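Local coordinates for MAGE domain-containing protein (PDB 7DG2), which is probably the Nse3-type MAGE subunit of the Smc5/6 complex, pairing with Nse1 to bind and shape Nse4, at residues H4-V16 / V39-R53. Numbering follows the deposited sequence.
Sequences HSQEQVNLKVGEV and VIKEYKDIYPEIIHR
Three helices of the N-terminal winged-helix half of the MAGE fold meet here: helix 6-16 packs on the end of helix 32-40 and crosses helix 47-53 at -58°, with axes 8.8 Å apart. Ile50 is the knob of the crossing, set in a hole made by Val9, Lys12, Val13 and Val16. Val16 CG2 lies 3.6 Å from Val39 CG1; it also touches Ile50 CG2 and Ile40 CG1. Val9 CG2 and Ile46 CD1 meet tip to tip.

Tyr43 lies between Lys12 and His4. Lys12 CG sits over one face of its ring, a CH-pi contact 4.1 Å from the centroid. The imidazole meets the phenol obliquely, planes at 44°, with Tyr43 CD2 3.3 Å above the centre of one His4 ring face. Replacing Tyr43 by an alanine is likely to open a gap between Lys12 and His4 and leave both side chains freer to turn. Bends at chi2 and chi3 curl the lysine across the phenol, so that NZ donates a hydrogen bond to Val39 O, 2.7 Å away and nearly in line with the carbonyl. The same ammonium forms a salt bridge with Glu15 OE1, its hydrogen bond weak, and a water donates to both Glu15 OE1 and Val39 O. Glu15 also packs on Ile87 of the Nse1 chain. At the outer edge, His4 NE2 donates within its ring plane to the syn lone pair of Asp45 OD1, 2.9 Å away.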
loop_
_atom_site.group_PDB
_atom_site.type_symbol
_atom_site.label_atom_id
_atom_site.label_comp_id
_atom_site.label_asym_id
_atom_site.label_seq_id
_atom_site.Cartn_x
_atom_site.Cartn_y
_atom_site.Cartn_z
ATOM N N HIS B 4 6.353 8.702 35.492
ATOM C CA HIS B 4 6.546 8.464 34.065
ATOM C C HIS B 4 7.586 9.409 33.467
ATOM O O HIS B 4 7.338 10.604 33.341
ATOM C CB HIS B 4 5.222 8.620 33.308
ATOM C CG HIS B 4 4.216 7.551 33.607
ATOM N ND1 HIS B 4 4.572 6.269 33.965
ATOM C CD2 HIS B 4 2.861 7.574 33.595
ATOM C CE1 HIS B 4 3.482 5.549 34.164
ATOM N NE2 HIS B 4 2.430 6.318 33.945
ATOM N N SER B 5 8.741 8.869 33.081
ATOM C CA SER B 5 9.755 9.685 32.425
ATOM C C SER B 5 9.290 10.094 31.031
ATOM O O SER B 5 8.566 9.361 30.352
ATOM C CB SER B 5 11.078 8.928 32.328
ATOM O OG SER B 5 10.965 7.787 31.491
ATOM N N GLN B 6 9.712 11.289 30.607
ATOM C CA GLN B 6 9.328 11.766 29.284
ATOM C C GLN B 6 9.928 10.901 28.182
ATOM O O GLN B 6 9.352 10.807 27.092
ATOM C CB GLN B 6 9.729 13.229 29.113
ATOM C CG GLN B 6 8.967 14.166 30.040
ATOM C CD GLN B 6 9.180 15.630 29.712
ATOM O OE1 GLN B 6 9.632 15.978 28.617
ATOM N NE2 GLN B 6 8.855 16.501 30.665
ATOM N N GLU B 7 11.060 10.241 28.450
ATOM C CA GLU B 7 11.630 9.332 27.458
ATOM C C GLU B 7 10.729 8.123 27.234
ATOM O O GLU B 7 10.443 7.753 26.088
ATOM C CB GLU B 7 13.027 8.876 27.876
ATOM C CG GLU B 7 13.616 7.846 26.917
ATOM C CD GLU B 7 14.872 7.183 27.445
ATOM O OE1 GLU B 7 15.221 7.415 28.623
ATOM O OE2 GLU B 7 15.509 6.424 26.682
ATOM N N GLN B 8 10.271 7.489 28.316
ATOM C CA GLN B 8 9.400 6.329 28.153
ATOM C C GLN B 8 8.055 6.715 27.547
ATOM O O GLN B 8 7.489 5.935 26.775
ATOM C CB GLN B 8 9.203 5.609 29.492
ATOM C CG GLN B 8 10.451 4.886 30.022
ATOM C CD GLN B 8 11.039 3.865 29.042
ATOM O OE1 GLN B 8 10.376 2.903 28.636
ATOM N NE2 GLN B 8 12.297 4.072 28.666
ATOM N N VAL B 9 7.537 7.906 27.866
ATOM C CA VAL B 9 6.288 8.365 27.263
ATOM C C VAL B 9 6.478 8.652 25.777
ATOM O O VAL B 9 5.616 8.317 24.956
ATOM C CB VAL B 9 5.751 9.591 28.020
ATOM C CG1 VAL B 9 4.548 10.184 27.295
ATOM C CG2 VAL B 9 5.387 9.198 29.442
ATOM N N ASN B 10 7.600 9.282 25.402
ATOM C CA ASN B 10 7.904 9.478 23.983
ATOM C C ASN B 10 7.918 8.150 23.239
ATOM O O ASN B 10 7.396 8.039 22.121
ATOM C CB ASN B 10 9.258 10.169 23.815
ATOM C CG ASN B 10 9.202 11.638 24.117
ATOM O OD1 ASN B 10 8.184 12.291 23.888
ATOM N ND2 ASN B 10 10.303 12.179 24.631
ATOM N N LEU B 11 8.556 7.140 23.831
ATOM C CA LEU B 11 8.627 5.833 23.188
ATOM C C LEU B 11 7.236 5.252 22.977
ATOM O O LEU B 11 6.954 4.673 21.918
ATOM C CB LEU B 11 9.488 4.884 24.027
ATOM C CG LEU B 11 10.976 5.230 24.111
ATOM C CD1 LEU B 11 11.693 4.255 25.029
ATOM C CD2 LEU B 11 11.617 5.226 22.739
ATOM N N LYS B 12 6.348 5.404 23.972
ATOM C CA LYS B 12 4.990 4.884 23.823
ATOM C C LYS B 12 4.249 5.599 22.709
ATOM O O LYS B 12 3.445 4.983 22.001
ATOM C CB LYS B 12 4.184 5.046 25.115
ATOM C CG LYS B 12 4.779 4.410 26.320
ATOM C CD LYS B 12 5.035 2.962 26.074
ATOM C CE LYS B 12 3.771 2.184 25.959
ATOM N NZ LYS B 12 4.119 0.752 25.971
ATOM N N VAL B 13 4.449 6.918 22.582
ATOM C CA VAL B 13 3.779 7.659 21.516
ATOM C C VAL B 13 4.171 7.096 20.158
ATOM O O VAL B 13 3.320 6.868 19.293
ATOM C CB VAL B 13 4.095 9.163 21.607
ATOM C CG1 VAL B 13 3.595 9.890 20.366
ATOM C CG2 VAL B 13 3.430 9.754 22.867
ATOM N N GLY B 14 5.472 6.879 19.948
ATOM C CA GLY B 14 5.918 6.298 18.690
ATOM C C GLY B 14 5.316 4.928 18.433
ATOM O O GLY B 14 4.944 4.605 17.301
ATOM N N GLU B 15 5.207 4.107 19.479
ATOM C CA GLU B 15 4.608 2.786 19.316
ATOM C C GLU B 15 3.140 2.888 18.923
ATOM O O GLU B 15 2.645 2.090 18.118
ATOM C CB GLU B 15 4.779 1.979 20.610
ATOM C CG GLU B 15 6.237 1.653 20.874
ATOM C CD GLU B 15 6.535 1.184 22.295
ATOM O OE1 GLU B 15 5.620 1.133 23.137
ATOM O OE2 GLU B 15 7.716 0.878 22.568
ATOM N N VAL B 16 2.413 3.841 19.507
ATOM C CA VAL B 16 1.008 4.002 19.140
ATOM C C VAL B 16 0.882 4.417 17.677
ATOM O O VAL B 16 -0.016 3.955 16.963
ATOM C CB VAL B 16 0.320 5.015 20.075
ATOM C CG1 VAL B 16 -1.048 5.360 19.532
ATOM C CG2 VAL B 16 0.210 4.415 21.492
ATOM N N VAL B 39 -0.958 -1.579 23.446
ATOM C CA VAL B 39 0.213 -0.731 23.291
ATOM C C VAL B 39 0.502 0.080 24.554
ATOM O O VAL B 39 1.638 0.110 25.034
ATOM C CB VAL B 39 0.059 0.194 22.062
ATOM C CG1 VAL B 39 1.335 0.968 21.830
ATOM C CG2 VAL B 39 -0.294 -0.632 20.844
ATOM N N ILE B 40 -0.494 0.802 25.070
ATOM C CA ILE B 40 -0.180 1.776 26.113
ATOM C C ILE B 40 0.110 1.086 27.442
ATOM O O ILE B 40 0.977 1.538 28.207
ATOM C CB ILE B 40 -1.318 2.814 26.193
ATOM C CG1 ILE B 40 -1.319 3.598 24.863
ATOM C CG2 ILE B 40 -1.125 3.759 27.381
ATOM C CD1 ILE B 40 -2.310 4.755 24.792
ATOM N N LYS B 41 -0.570 -0.027 27.717
ATOM C CA LYS B 41 -0.232 -0.925 28.818
ATOM C C LYS B 41 -0.154 -0.183 30.151
ATOM O O LYS B 41 -1.149 0.408 30.580
ATOM C CB LYS B 41 1.064 -1.669 28.499
ATOM C CG LYS B 41 0.914 -2.670 27.350
ATOM C CD LYS B 41 2.285 -3.107 26.827
ATOM C CE LYS B 41 2.163 -4.255 25.846
ATOM N NZ LYS B 41 3.513 -4.735 25.427
ATOM N N GLU B 42 1.006 -0.196 30.817
ATOM C CA GLU B 42 1.055 0.375 32.163
ATOM C C GLU B 42 1.045 1.903 32.179
ATOM O O GLU B 42 1.066 2.496 33.265
ATOM C CB GLU B 42 2.282 -0.156 32.916
ATOM C CG GLU B 42 3.607 0.425 32.460
ATOM C CD GLU B 42 4.289 -0.384 31.363
ATOM O OE1 GLU B 42 3.595 -0.991 30.518
ATOM O OE2 GLU B 42 5.537 -0.396 31.340
ATOM N N TYR B 43 1.001 2.558 31.019
ATOM C CA TYR B 43 0.845 4.006 30.940
ATOM C C TYR B 43 -0.609 4.422 30.719
ATOM O O TYR B 43 -0.877 5.568 30.338
ATOM C CB TYR B 43 1.747 4.567 29.839
ATOM C CG TYR B 43 3.208 4.298 30.110
ATOM C CD1 TYR B 43 3.802 3.112 29.711
ATOM C CD2 TYR B 43 3.979 5.215 30.811
ATOM C CE1 TYR B 43 5.145 2.855 29.980
ATOM C CE2 TYR B 43 5.309 4.972 31.085
ATOM C CZ TYR B 43 5.888 3.795 30.665
ATOM O OH TYR B 43 7.214 3.563 30.945
ATOM N N LYS B 44 -1.558 3.531 30.996
ATOM C CA LYS B 44 -2.952 3.835 30.701
ATOM C C LYS B 44 -3.495 4.995 31.526
ATOM O O LYS B 44 -4.486 5.604 31.109
ATOM C CB LYS B 44 -3.832 2.603 30.909
ATOM C CG LYS B 44 -3.772 2.033 32.294
ATOM C CD LYS B 44 -4.828 0.958 32.450
ATOM C CE LYS B 44 -6.204 1.541 32.212
ATOM N NZ LYS B 44 -6.506 2.627 33.189
ATOM N N ASP B 45 -2.869 5.332 32.663
ATOM C CA ASP B 45 -3.313 6.497 33.428
ATOM C C ASP B 45 -3.165 7.793 32.639
ATOM O O ASP B 45 -3.865 8.771 32.933
ATOM C CB ASP B 45 -2.540 6.616 34.752
ATOM C CG ASP B 45 -1.038 6.753 34.548
ATOM O OD1 ASP B 45 -0.489 6.099 33.632
ATOM O OD2 ASP B 45 -0.393 7.508 35.305
ATOM N N ILE B 46 -2.278 7.823 31.646
ATOM C CA ILE B 46 -2.130 8.998 30.795
ATOM C C ILE B 46 -2.424 8.648 29.340
ATOM O O ILE B 46 -1.835 9.234 28.421
ATOM C CB ILE B 46 -0.725 9.602 30.941
ATOM C CG1 ILE B 46 0.363 8.582 30.584
ATOM C CG2 ILE B 46 -0.513 10.143 32.364
ATOM C CD1 ILE B 46 1.730 9.254 30.292
ATOM N N TYR B 47 -3.351 7.724 29.104
ATOM C CA TYR B 47 -3.637 7.369 27.714
ATOM C C TYR B 47 -4.203 8.532 26.904
ATOM O O TYR B 47 -3.882 8.616 25.705
ATOM C CB TYR B 47 -4.546 6.122 27.633
ATOM C CG TYR B 47 -6.033 6.378 27.500
ATOM C CD1 TYR B 47 -6.579 6.863 26.318
ATOM C CD2 TYR B 47 -6.898 6.100 28.550
ATOM C CE1 TYR B 47 -7.910 7.101 26.190
ATOM C CE2 TYR B 47 -8.263 6.328 28.429
ATOM C CZ TYR B 47 -8.755 6.836 27.247
ATOM O OH TYR B 47 -10.095 7.077 27.100
ATOM N N PRO B 48 -5.030 9.440 27.449
ATOM C CA PRO B 48 -5.478 10.562 26.605
ATOM C C PRO B 48 -4.323 11.401 26.069
ATOM O O PRO B 48 -4.344 11.785 24.887
ATOM C CB PRO B 48 -6.400 11.358 27.548
ATOM C CG PRO B 48 -6.923 10.273 28.529
ATOM C CD PRO B 48 -5.687 9.470 28.781
ATOM N N GLU B 49 -3.303 11.682 26.896
ATOM C CA GLU B 49 -2.140 12.424 26.411
ATOM C C GLU B 49 -1.393 11.636 25.350
ATOM O O GLU B 49 -0.924 12.201 24.359
ATOM C CB GLU B 49 -1.187 12.751 27.561
ATOM C CG GLU B 49 -0.023 13.592 27.130
ATOM C CD GLU B 49 1.072 13.713 28.175
ATOM O OE1 GLU B 49 2.158 14.219 27.808
ATOM O OE2 GLU B 49 0.853 13.313 29.344
ATOM N N ILE B 50 -1.264 10.326 25.540
ATOM C CA ILE B 50 -0.452 9.545 24.608
ATOM C C ILE B 50 -1.134 9.454 23.246
ATOM O O ILE B 50 -0.485 9.620 22.204
ATOM C CB ILE B 50 -0.145 8.158 25.204
ATOM C CG1 ILE B 50 0.870 8.314 26.345
ATOM C CG2 ILE B 50 0.386 7.214 24.122
ATOM C CD1 ILE B 50 1.109 7.037 27.163
ATOM N N ILE B 51 -2.438 9.165 23.226
ATOM C CA ILE B 51 -3.159 9.131 21.953
ATOM C C ILE B 51 -3.198 10.526 21.329
ATOM O O ILE B 51 -3.110 10.670 20.104
ATOM C CB ILE B 51 -4.564 8.522 22.138
ATOM C CG1 ILE B 51 -4.439 7.066 22.619
ATOM C CG2 ILE B 51 -5.365 8.580 20.835
ATOM C CD1 ILE B 51 -5.757 6.327 22.731
ATOM N N HIS B 52 -3.284 11.575 22.152
ATOM C CA HIS B 52 -3.222 12.930 21.610
ATOM C C HIS B 52 -1.899 13.180 20.891
ATOM O O HIS B 52 -1.877 13.681 19.761
ATOM C CB HIS B 52 -3.427 13.952 22.733
ATOM C CG HIS B 52 -3.234 15.367 22.285
ATOM N ND1 HIS B 52 -4.106 16.002 21.425
ATOM C CD2 HIS B 52 -2.243 16.254 22.536
ATOM C CE1 HIS B 52 -3.675 17.229 21.189
ATOM N NE2 HIS B 52 -2.542 17.405 21.843
ATOM N N ARG B 53 -0.781 12.837 21.528
ATOM C CA ARG B 53 0.507 13.078 20.887
ATOM C C ARG B 53 0.661 12.237 19.621
ATOM O O ARG B 53 1.268 12.692 18.647
ATOM C CB ARG B 53 1.644 12.805 21.870
ATOM C CG ARG B 53 1.656 13.764 23.068
ATOM C CD ARG B 53 2.831 13.478 24.001
ATOM N NE ARG B 53 4.090 13.515 23.267
ATOM C CZ ARG B 53 5.274 13.177 23.773
ATOM N NH1 ARG B 53 5.374 12.777 25.034
ATOM N NH2 ARG B 53 6.360 13.240 23.013
HETATM O O HOH W 1 3.945 -1.088 23.561
#